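Local atomic coordinates of DNA mismatch repair protein MLH3 (Saccharomyces cerevisiae S288C, PDB entry 6RMN), a protein that pairs with a partner MutL homologue in the MutLbeta heterodimer to repair insertion-deletion loops in DNA, here represented by its zinc-binding C-terminal part. Residues R11-L14 with A15-V19; I20-V23 with D24-F27; D52-I55 with R56-E59; H95-S98 with E99-W103; K122-E126 with M127-K131. All coordinates share one frame; numbering follows the deposited sequence.

Contact 1: residues R11-L14 with A15-V19; sequences RSVL and AKYEV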
# COMPACT_ATOMS: atom_id res chain seq x y z
N ARG B 11 12.76 11.35 9.56
CA ARG B 11 12.52 10.04 10.20
C ARG B 11 11.03 9.75 10.44
O ARG B 11 10.57 8.65 10.11
CB ARG B 11 13.35 9.90 11.50
CG ARG B 11 13.39 8.46 12.05
CD ARG B 11 14.52 8.22 13.04
NE ARG B 11 14.42 6.91 13.69
CZ ARG B 11 15.02 5.80 13.26
NH1 ARG B 11 14.86 4.66 13.93
NH2 ARG B 11 15.77 5.81 12.17
N SER B 12 10.28 10.74 10.99
CA SER B 12 8.84 10.64 11.30
C SER B 12 7.93 10.45 10.05
O SER B 12 6.85 9.87 10.20
CB SER B 12 8.38 11.83 12.14
OG SER B 12 8.79 13.08 11.60
N VAL B 13 8.38 10.90 8.84
CA VAL B 13 7.67 10.77 7.56
C VAL B 13 7.32 9.29 7.28
O VAL B 13 6.15 8.93 7.41
CB VAL B 13 8.41 11.47 6.38
CG1 VAL B 13 7.92 10.99 5.01
CG2 VAL B 13 8.29 12.99 6.48
N LEU B 14 8.33 8.43 6.99
CA LEU B 14 8.21 7.00 6.72
C LEU B 14 7.51 6.21 7.82
O LEU B 14 6.86 5.20 7.53
CB LEU B 14 9.58 6.37 6.47
CG LEU B 14 9.88 5.78 5.08
CD1 LEU B 14 11.08 4.87 5.14
CD2 LEU B 14 8.70 5.00 4.52
N ALA B 15 7.66 6.65 9.09
CA ALA B 15 7.05 6.02 10.27
C ALA B 15 5.52 6.05 10.22
O ALA B 15 4.88 5.11 10.71
CB ALA B 15 7.54 6.71 11.54
N LYS B 16 4.94 7.09 9.59
CA LYS B 16 3.49 7.28 9.40
C LYS B 16 2.96 6.60 8.11
O LYS B 16 1.88 6.94 7.67
CB LYS B 16 3.19 8.79 9.31
CG LYS B 16 3.39 9.59 10.59
CD LYS B 16 3.53 11.08 10.26
CE LYS B 16 3.13 12.00 11.39
NZ LYS B 16 1.65 12.23 11.43
N TYR B 17 3.73 5.65 7.51
CA TYR B 17 3.35 5.02 6.25
C TYR B 17 2.99 3.54 6.31
O TYR B 17 3.87 2.70 6.57
CB TYR B 17 4.45 5.23 5.18
CG TYR B 17 4.37 6.55 4.45
CD1 TYR B 17 4.88 7.71 5.02
CD2 TYR B 17 3.81 6.64 3.18
CE1 TYR B 17 4.80 8.94 4.36
CE2 TYR B 17 3.73 7.85 2.51
CZ TYR B 17 4.22 9.00 3.11
OH TYR B 17 4.12 10.22 2.47
N GLU B 18 1.72 3.22 5.94
CA GLU B 18 1.14 1.88 5.82
C GLU B 18 1.26 1.35 4.36
O GLU B 18 1.05 2.10 3.41
CB GLU B 18 -0.35 1.90 6.25
CG GLU B 18 -0.94 0.51 6.47
CD GLU B 18 -2.32 0.43 7.09
OE1 GLU B 18 -2.46 0.80 8.28
OE2 GLU B 18 -3.25 -0.03 6.40
N VAL B 19 1.58 0.05 4.21
CA VAL B 19 1.72 -0.61 2.90
C VAL B 19 0.36 -0.92 2.26
O VAL B 19 -0.49 -1.54 2.90
CB VAL B 19 2.59 -1.92 2.97
CG1 VAL B 19 2.65 -2.63 1.62
CG2 VAL B 19 4.00 -1.64 3.48
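At chi1 163° Val-13 sets CG1 anti to its amide nitrogen, and Tyr-17, at chi1 -84° and chi2 81°, turns its ring back beside that methyl; the two side chains run alongside each other, pointing the same way, with Val-13 CG1 3.8 Å from Tyr-17 CE1. This is a helix-to-strand turn, where helix 5-15 gives way to strand 18-23. Two i to i+3 backbone bonds tighten it: Lys-16 N donates to Val-13 O at 3.1 Å and Tyr-17 N to Leu-14 O at 3.2 Å. Lys-16 N also makes a weak bond to Ser-12 O, while Ser-12 OG turns back within the helix to Ile-9 O. Buried Leu-14 reaches Tyr-17 CB with CD2 at 4.3 Å, and both residues lean on Ile-30 of strand 27-31. A serine in place of Tyr-17 would probably leave Val-13 CG1 and Ile-30 without their aromatic neighbour and open a gap beside the turn. The ring meets the turn edge-on: Val-13 O lies in the plane of the tyrosine, 3.0 Å from Tyr-17 CD1 and 3.3 Å from Tyr-17 CE1.

Contact 2: residues I20-V23 with D24-F27; sequences INQV and DKKF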
# COMPACT_ATOMS: atom_id res chain seq x y z
N ILE B 20 0.23 -0.61 0.97
CA ILE B 20 -0.94 -0.97 0.18
C ILE B 20 -0.58 -2.34 -0.43
O ILE B 20 -1.04 -3.36 0.10
CB ILE B 20 -1.35 0.15 -0.83
CG1 ILE B 20 -1.67 1.46 -0.06
CG2 ILE B 20 -2.55 -0.31 -1.71
CD1 ILE B 20 -2.01 2.64 -0.86
N ASN B 21 0.31 -2.41 -1.45
CA ASN B 21 0.76 -3.68 -2.02
C ASN B 21 1.88 -3.50 -3.06
O ASN B 21 2.32 -2.37 -3.31
CB ASN B 21 -0.42 -4.48 -2.64
CG ASN B 21 -0.36 -5.98 -2.43
OD1 ASN B 21 0.71 -6.59 -2.25
ND2 ASN B 21 -1.51 -6.62 -2.48
N GLN B 22 2.34 -4.63 -3.67
CA GLN B 22 3.34 -4.62 -4.73
C GLN B 22 2.66 -4.14 -6.02
O GLN B 22 1.50 -4.48 -6.27
CB GLN B 22 3.97 -6.01 -4.91
CG GLN B 22 5.23 -6.01 -5.79
CD GLN B 22 5.75 -7.39 -6.13
OE1 GLN B 22 5.01 -8.38 -6.23
NE2 GLN B 22 7.04 -7.49 -6.35
N VAL B 23 3.38 -3.33 -6.80
CA VAL B 23 2.92 -2.74 -8.06
C VAL B 23 3.92 -3.11 -9.15
O VAL B 23 5.10 -2.81 -9.02
CB VAL B 23 2.78 -1.19 -7.92
CG1 VAL B 23 2.56 -0.52 -9.28
CG2 VAL B 23 1.67 -0.81 -6.96
N ASP B 24 3.44 -3.77 -10.23
CA ASP B 24 4.18 -4.14 -11.45
C ASP B 24 5.43 -5.01 -11.20
O ASP B 24 6.30 -5.09 -12.08
CB ASP B 24 4.52 -2.85 -12.25
CG ASP B 24 4.99 -3.04 -13.67
OD1 ASP B 24 4.26 -3.70 -14.45
OD2 ASP B 24 6.07 -2.53 -14.02
N LYS B 25 5.49 -5.71 -10.05
CA LYS B 25 6.60 -6.59 -9.63
C LYS B 25 7.93 -5.80 -9.50
O LYS B 25 9.02 -6.36 -9.60
CB LYS B 25 6.79 -7.83 -10.56
CG LYS B 25 5.53 -8.46 -11.14
CD LYS B 25 4.79 -9.32 -10.16
CE LYS B 25 3.55 -9.92 -10.78
NZ LYS B 25 2.39 -8.98 -10.72
N LYS B 26 7.82 -4.48 -9.27
CA LYS B 26 8.97 -3.59 -9.16
C LYS B 26 8.87 -2.67 -7.95
O LYS B 26 9.90 -2.29 -7.38
CB LYS B 26 9.10 -2.72 -10.42
CG LYS B 26 9.45 -3.49 -11.67
CD LYS B 26 9.36 -2.63 -12.92
CE LYS B 26 9.70 -3.43 -14.15
NZ LYS B 26 8.68 -4.48 -14.43
N PHE B 27 7.64 -2.26 -7.60
CA PHE B 27 7.42 -1.28 -6.55
C PHE B 27 6.57 -1.71 -5.41
O PHE B 27 5.78 -2.64 -5.54
CB PHE B 27 6.82 0.01 -7.13
CG PHE B 27 7.53 0.54 -8.36
CD1 PHE B 27 8.77 1.16 -8.25
CD2 PHE B 27 6.95 0.43 -9.62
CE1 PHE B 27 9.43 1.64 -9.38
CE2 PHE B 27 7.61 0.92 -10.75
CZ PHE B 27 8.84 1.53 -10.62
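Val-23 and Phe-27 form an antiparallel hydrogen-bonded pair that closes a tight beta hairpin, with Asp-24 and Lys-25 both in the left-handed helical region and Lys-26 and Phe-27 together facing Val-23 as a classic beta bulge. Val-23 N donates to Phe-27 O at 2.8 Å, and Val-23 O takes two donors, Lys-26 N at 3.2 Å and Phe-27 N at 3.0 Å. Gln-22 CA adds a CA-H...O contact to Phe-27 O, 3.2 Å away. With CG anti to its amide nitrogen (chi1 -167°) the extended Gln-22 crosses Lys-25 at about a right angle, laying its amide NE2 3.4 Å from Lys-25 CA. That amide is held from outside the turn: NE2 donates to Asp-202 O and Gln-48 OE1, and OE1 accepts from Leu-204 N. Lys-26 folds back over the turn to a salt bridge with Asp-24, NZ to OD2 3.3 Å, weak as a hydrogen bond; the same OD2 is bonded to an aromatic side chain of the partner protein chain. Lys-26 CB covers one face of the Phe-27 ring near its rim. The hairpin joins strands 18-23 and 27-31: Phe-27 packs on Leu-45 of strand 43-47, Gln-22 on Cys-209 of helix 206-216, and Val-23 on an apolar side chain of the partner chain.

Contact 3: residues D52-I55 with R56-E59; sequences DERI and RLEE. With ZN (zinc ion), chain C; ZN (zinc ion), chain D.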
# COMPACT_ATOMS: atom_id res chain seq x y z
N ASP B 52 15.58 -3.23 -0.38
CA ASP B 52 16.26 -4.42 0.10
C ASP B 52 17.78 -4.22 0.19
O ASP B 52 18.38 -4.55 1.22
CB ASP B 52 15.90 -5.64 -0.78
CG ASP B 52 16.15 -6.98 -0.12
OD1 ASP B 52 16.19 -7.04 1.15
OD2 ASP B 52 16.28 -7.98 -0.85
N GLU B 53 18.38 -3.63 -0.87
CA GLU B 53 19.81 -3.31 -0.96
C GLU B 53 20.24 -2.37 0.18
O GLU B 53 21.29 -2.59 0.77
CB GLU B 53 20.12 -2.69 -2.32
CG GLU B 53 21.58 -2.36 -2.58
CD GLU B 53 21.74 -1.73 -3.95
OE1 GLU B 53 21.60 -2.46 -4.96
OE2 GLU B 53 21.95 -0.50 -4.01
N ARG B 54 19.40 -1.36 0.51
CA ARG B 54 19.63 -0.42 1.59
C ARG B 54 19.68 -1.10 2.97
O ARG B 54 20.61 -0.84 3.76
CB ARG B 54 18.55 0.68 1.61
CG ARG B 54 18.79 1.74 2.68
CD ARG B 54 19.90 2.64 2.21
NE ARG B 54 21.02 2.67 3.13
CZ ARG B 54 22.10 3.42 2.95
NH1 ARG B 54 22.22 4.18 1.86
NH2 ARG B 54 23.07 3.41 3.84
N ILE B 55 18.67 -1.94 3.26
CA ILE B 55 18.57 -2.70 4.52
C ILE B 55 19.81 -3.58 4.66
O ILE B 55 20.38 -3.67 5.74
CB ILE B 55 17.25 -3.56 4.57
CG1 ILE B 55 15.98 -2.68 4.51
CG2 ILE B 55 17.22 -4.49 5.80
CD1 ILE B 55 14.74 -3.38 3.96
N ARG B 56 20.19 -4.26 3.55
CA ARG B 56 21.31 -5.19 3.50
C ARG B 56 22.65 -4.51 3.71
O ARG B 56 23.48 -5.07 4.42
CB ARG B 56 21.27 -6.01 2.21
CG ARG B 56 20.24 -7.11 2.24
CD ARG B 56 20.21 -7.91 0.96
NE ARG B 56 19.14 -8.92 0.96
CZ ARG B 56 19.26 -10.15 1.45
NH1 ARG B 56 20.40 -10.55 1.98
NH2 ARG B 56 18.23 -10.98 1.42
N LEU B 57 22.83 -3.30 3.15
CA LEU B 57 24.05 -2.50 3.28
C LEU B 57 24.28 -2.07 4.71
O LEU B 57 25.36 -2.28 5.25
CB LEU B 57 24.06 -1.28 2.34
CG LEU B 57 25.31 -0.40 2.44
CD1 LEU B 57 26.52 -1.07 1.77
CD2 LEU B 57 25.05 0.97 1.92
N GLU B 58 23.26 -1.48 5.33
CA GLU B 58 23.34 -1.03 6.72
C GLU B 58 23.65 -2.18 7.71
O GLU B 58 24.34 -1.94 8.71
CB GLU B 58 22.08 -0.23 7.10
CG GLU B 58 21.94 1.04 6.27
CD GLU B 58 21.18 2.17 6.91
OE1 GLU B 58 20.77 2.02 8.08
OE2 GLU B 58 21.01 3.23 6.26
N GLU B 59 23.19 -3.44 7.40
CA GLU B 59 23.49 -4.64 8.19
C GLU B 59 24.96 -5.00 8.03
O GLU B 59 25.61 -5.36 9.01
CB GLU B 59 22.62 -5.83 7.74
CG GLU B 59 21.17 -5.77 8.22
CD GLU B 59 20.14 -6.72 7.61
OE1 GLU B 59 20.49 -7.51 6.70
OE2 GLU B 59 18.97 -6.66 8.05
ZN ZN C . 21.53 -2.76 -6.90
ZN ZN D . 22.07 0.83 -5.92
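Glu-53, whose carbonyl oxygen takes Leu-57 N at 2.9 Å, sends its carboxylate the other way to bridge two zinc ions, OE1 2.0 Å from the zinc of chain C and OE2 2.3 Å from the zinc of chain D. The chain is fully extended to get there, chi1 -177°. His-49 and Cys-194 share the first ion with a ligand from the partner protein chain, Cys-225 and His-227 share the second, and Ala-226 N donates to OE2. Residues 52-59 carry both glutamates, Glu-53 and Glu-58, of the DQHA(X)2E(X)4E motif that marks the endonuclease site of MutL-family C-terminal domains. One turn on, Arg-54 and Glu-58 form a salt bridge, NE to OE2 3.2 Å, with guanidinium and carboxylate planes 86° apart. Leu-57 CD2 lies over one face of that guanidinium, 3.7 Å from Arg-54 NH2. His-220 N and Asn-221 N hold the two oxygens of Glu-58 from the loop beyond. On another side of the helix Asp-52 OD1 and Arg-56 NE make a looser salt bridge at 3.5 Å, and Val-198 N fixes Asp-52 OD2. Helix 48-69 is thus packed between two others: Leu-57 meets Leu-189 and Asn-190 of helix 183-196, whereas Ile-55 meets Leu-212 and Lys-215 of helix 206-216.

Contact 4: residues H95-S98 with E99-W103; sequences HYQS and EFKKW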
# COMPACT_ATOMS: atom_id res chain seq x y z
N HIS B 95 54.24 5.85 7.57
CA HIS B 95 53.43 6.83 8.28
C HIS B 95 52.06 6.29 8.68
O HIS B 95 51.60 6.61 9.77
CB HIS B 95 53.27 8.09 7.41
CG HIS B 95 52.64 9.27 8.09
ND1 HIS B 95 51.27 9.37 8.24
CD2 HIS B 95 53.21 10.38 8.61
CE1 HIS B 95 51.05 10.52 8.85
NE2 HIS B 95 52.19 11.17 9.09
N TYR B 96 51.40 5.51 7.80
CA TYR B 96 50.04 5.01 8.06
C TYR B 96 49.94 3.50 8.40
O TYR B 96 48.84 2.97 8.39
CB TYR B 96 49.10 5.38 6.91
CG TYR B 96 48.83 6.86 6.79
CD1 TYR B 96 48.17 7.55 7.80
CD2 TYR B 96 49.23 7.58 5.66
CE1 TYR B 96 47.90 8.92 7.70
CE2 TYR B 96 48.97 8.94 5.55
CZ TYR B 96 48.31 9.61 6.57
OH TYR B 96 48.06 10.96 6.47
N GLN B 97 51.07 2.85 8.78
CA GLN B 97 51.09 1.42 9.16
C GLN B 97 50.05 1.07 10.25
O GLN B 97 49.32 0.10 10.11
CB GLN B 97 52.51 1.00 9.57
CG GLN B 97 52.67 -0.51 9.73
CD GLN B 97 53.95 -0.87 10.43
OE1 GLN B 97 55.04 -0.79 9.86
NE2 GLN B 97 53.84 -1.27 11.69
N SER B 98 50.00 1.90 11.30
CA SER B 98 49.10 1.82 12.46
C SER B 98 47.63 1.90 12.04
O SER B 98 46.78 1.17 12.56
CB SER B 98 49.41 2.96 13.43
OG SER B 98 49.36 4.22 12.78
N GLU B 99 47.34 2.79 11.07
CA GLU B 99 46.00 2.99 10.52
C GLU B 99 45.52 1.76 9.73
O GLU B 99 44.39 1.30 9.96
CB GLU B 99 45.96 4.28 9.68
CG GLU B 99 44.59 4.91 9.56
CD GLU B 99 43.76 4.98 10.82
OE1 GLU B 99 44.29 5.42 11.87
OE2 GLU B 99 42.57 4.58 10.77
N PHE B 100 46.39 1.18 8.87
CA PHE B 100 46.05 -0.02 8.08
C PHE B 100 45.82 -1.27 8.93
O PHE B 100 45.03 -2.12 8.52
CB PHE B 100 47.08 -0.28 6.98
CG PHE B 100 46.91 0.58 5.74
CD1 PHE B 100 45.99 0.23 4.76
CD2 PHE B 100 47.67 1.73 5.57
CE1 PHE B 100 45.84 1.02 3.61
CE2 PHE B 100 47.51 2.52 4.43
CZ PHE B 100 46.59 2.16 3.46
N LYS B 101 46.48 -1.38 10.11
CA LYS B 101 46.33 -2.51 11.05
C LYS B 101 44.89 -2.63 11.57
O LYS B 101 44.41 -3.74 11.78
CB LYS B 101 47.31 -2.41 12.25
CG LYS B 101 48.80 -2.53 11.91
CD LYS B 101 49.32 -3.98 11.87
CE LYS B 101 50.77 -4.06 11.45
NZ LYS B 101 51.18 -5.45 11.14
N LYS B 102 44.19 -1.49 11.74
CA LYS B 102 42.80 -1.43 12.21
C LYS B 102 41.81 -2.10 11.23
O LYS B 102 40.73 -2.53 11.64
CB LYS B 102 42.37 0.03 12.45
CG LYS B 102 43.21 0.77 13.47
CD LYS B 102 42.90 2.25 13.46
CE LYS B 102 43.84 3.01 14.34
NZ LYS B 102 43.52 4.45 14.38
N TRP B 103 42.19 -2.16 9.94
CA TRP B 103 41.39 -2.76 8.88
C TRP B 103 41.88 -4.16 8.48
O TRP B 103 41.47 -4.67 7.45
CB TRP B 103 41.33 -1.83 7.66
CG TRP B 103 40.73 -0.49 7.97
CD1 TRP B 103 41.39 0.69 8.15
CD2 TRP B 103 39.34 -0.22 8.22
NE1 TRP B 103 40.49 1.69 8.45
CE2 TRP B 103 39.23 1.16 8.52
CE3 TRP B 103 38.17 -1.01 8.21
CZ2 TRP B 103 38.00 1.77 8.77
CZ3 TRP B 103 36.96 -0.40 8.49
CH2 TRP B 103 36.88 0.97 8.79
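Glu-99 stands one turn from Tyr-96, its CB 3.4 Å from Tyr-96 O, in the C-terminal part of the alpha helix 87-101. Its chain leaves anti to the amide nitrogen (chi1 -155°) and then bends, bringing the buried carboxylate round toward Lys-102. Next, Phe-100 N gives the regular i to i+4 bond to Tyr-96 O at 3.1 Å, almost straight at 161°. The phenylalanine ring meets that same carbonyl with its edge, CD2 3.3 Å from Tyr-96 O, and its CE2 comes 4.1 Å from Tyr-96 CB; in helix 136-151, His-146 packs edge-to-face with Phe-100 and Leu-150 touches Tyr-96. Lys-101 N continues the helical pattern to Gln-97 O at 3.2 Å, and the aliphatic part of its chain runs alongside Gln-97, both pointing the same way. Lys-102 stretches back along the helix, passing Ser-98 O with CG at 3.7 Å, and ends in a salt bridge from NZ to Glu-99 OE1, 2.8 Å, on the syn side of the carboxylate. Acid and base together grip one loop residue, Met-158, whose O accepts from Lys-102 NZ and whose N donates to Glu-99 OE2; the lysine is likely to stabilise the negative charge of Glu-99. Trp-103 is buried against Leu-65 and Val-68 of helix 48-69, while Trp-103 N turns back to bond Phe-100 O at 3.2 Å.

Contact 5: residues K122-E126 with M127-K131; sequences KTLPE and MLTSK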
# COMPACT_ATOMS: atom_id res chain seq x y z
N LYS B 122 51.74 -9.00 5.30
CA LYS B 122 51.63 -10.16 6.19
C LYS B 122 50.19 -10.63 6.36
O LYS B 122 49.94 -11.83 6.29
CB LYS B 122 52.30 -9.86 7.54
CG LYS B 122 53.81 -9.69 7.43
CD LYS B 122 54.50 -9.62 8.79
CE LYS B 122 56.00 -9.75 8.66
NZ LYS B 122 56.68 -9.74 9.98
N THR B 123 49.24 -9.71 6.62
CA THR B 123 47.83 -10.06 6.82
C THR B 123 46.91 -9.20 5.97
O THR B 123 47.22 -8.05 5.68
CB THR B 123 47.40 -10.00 8.31
OG1 THR B 123 47.23 -8.65 8.73
CG2 THR B 123 48.34 -10.75 9.26
N LEU B 124 45.75 -9.77 5.59
CA LEU B 124 44.69 -9.10 4.85
C LEU B 124 43.34 -9.57 5.37
O LEU B 124 43.22 -10.74 5.69
CB LEU B 124 44.78 -9.42 3.35
CG LEU B 124 45.81 -8.67 2.49
CD1 LEU B 124 45.59 -9.01 1.03
CD2 LEU B 124 45.71 -7.15 2.68
N PRO B 125 42.29 -8.71 5.43
CA PRO B 125 40.97 -9.22 5.85
C PRO B 125 40.38 -10.11 4.75
O PRO B 125 40.82 -10.02 3.61
CB PRO B 125 40.15 -7.95 6.05
CG PRO B 125 40.75 -6.95 5.14
CD PRO B 125 42.23 -7.28 5.07
N GLU B 126 39.43 -10.99 5.10
CA GLU B 126 38.82 -11.94 4.16
C GLU B 126 38.23 -11.29 2.88
O GLU B 126 38.46 -11.82 1.79
CB GLU B 126 37.78 -12.83 4.86
CG GLU B 126 38.39 -13.82 5.84
CD GLU B 126 38.97 -15.09 5.22
OE1 GLU B 126 38.30 -16.14 5.31
OE2 GLU B 126 40.09 -15.03 4.66
N MET B 127 37.54 -10.15 3.01
CA MET B 127 36.97 -9.39 1.88
C MET B 127 38.07 -9.05 0.88
O MET B 127 37.90 -9.31 -0.31
CB MET B 127 36.44 -8.03 2.37
CG MET B 127 35.07 -8.04 2.94
SD MET B 127 34.82 -6.37 3.62
CE MET B 127 33.99 -6.79 5.18
N LEU B 128 39.16 -8.44 1.37
CA LEU B 128 40.28 -7.99 0.56
C LEU B 128 41.09 -9.15 -0.04
O LEU B 128 41.54 -9.03 -1.17
CB LEU B 128 41.17 -7.00 1.33
CG LEU B 128 42.10 -6.08 0.49
CD1 LEU B 128 41.35 -5.40 -0.66
CD2 LEU B 128 42.75 -5.02 1.36
N THR B 129 41.22 -10.28 0.70
CA THR B 129 41.91 -11.48 0.22
C THR B 129 41.22 -11.99 -1.03
O THR B 129 41.90 -12.28 -2.01
CB THR B 129 42.00 -12.57 1.32
OG1 THR B 129 42.63 -12.04 2.48
CG2 THR B 129 42.77 -13.81 0.86
N SER B 130 39.86 -12.04 -1.01
CA SER B 130 39.01 -12.51 -2.12
C SER B 130 39.08 -11.61 -3.35
O SER B 130 39.25 -12.12 -4.46
CB SER B 130 37.56 -12.65 -1.67
OG SER B 130 37.44 -13.44 -0.49
N LYS B 131 38.97 -10.29 -3.16
CA LYS B 131 39.00 -9.28 -4.22
C LYS B 131 40.36 -9.20 -4.92
O LYS B 131 40.40 -9.08 -6.15
CB LYS B 131 38.57 -7.91 -3.64
CG LYS B 131 38.35 -6.81 -4.67
CD LYS B 131 37.05 -6.93 -5.46
CE LYS B 131 37.03 -5.92 -6.59
NZ LYS B 131 36.00 -6.24 -7.60
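Thr-129 grips Pro-125 O twice, through its amide N at 2.9 Å and its hydroxyl OG1 also at 2.9 Å; OG1 comes in 55° above the carbonyl plane. Chi1 of -56° makes this possible by placing OG1 anti to the carbonyl carbon of Thr-129, turned back toward the preceding turn. Ser-130 repeats the pattern on Glu-126 O, with N at 3.1 Å and OG at 3.0 Å reaching it from opposite faces of its plane. Glu-126, bent at chi2, carries its carboxylate to a salt bridge with Arg-76. Pro-125 occupies the N-cap position between strand 117-124 and helix 126-132, a tight strand-to-helix junction in which these doubled bonds close the first turn. A valine in place of Thr-129 would probably leave Pro-125 O with the amide bond alone and the first turn less firmly closed. Leu-124 CB lies 3.5 Å from Thr-129 OG1. Apolar contacts then spread over the junction: Pro-125 and Leu-128 lie alongside each other, CG to CB 3.8 Å, and Leu-124 crosses Leu-128 with their CD2 methyls 3.9 Å apart. Leu-139 of helix 136-151 covers both leucines, and Val-142 adds to Leu-128. Met-127 points instead to helix 183-196, against Phe-185, Ile-188 and Leu-189.

In the fold
Contacts 1 and 2 follow one another on strand 18-23, their centres about 17 Å apart, on the side of the domain where contact 2 meets the partner protein. Contact 3 holds the zinc pair nearer the middle of the chain, with its centre about 18 Å from that of contact 1 and 19 Å from that of contact 2; the Lys-26 side chain of contact 2 is about 13 Å from a zinc ion. Contacts 4 and 5 lie on the far side of the chain's centre, about 42 and 40 Å from contact 1 between centres, and they touch: Trp-103 O packs on Pro-125 CG at 3.3 Å. Helix 48-69, which carries contact 3, is also the helix that Trp-103 of contact 4 packs on.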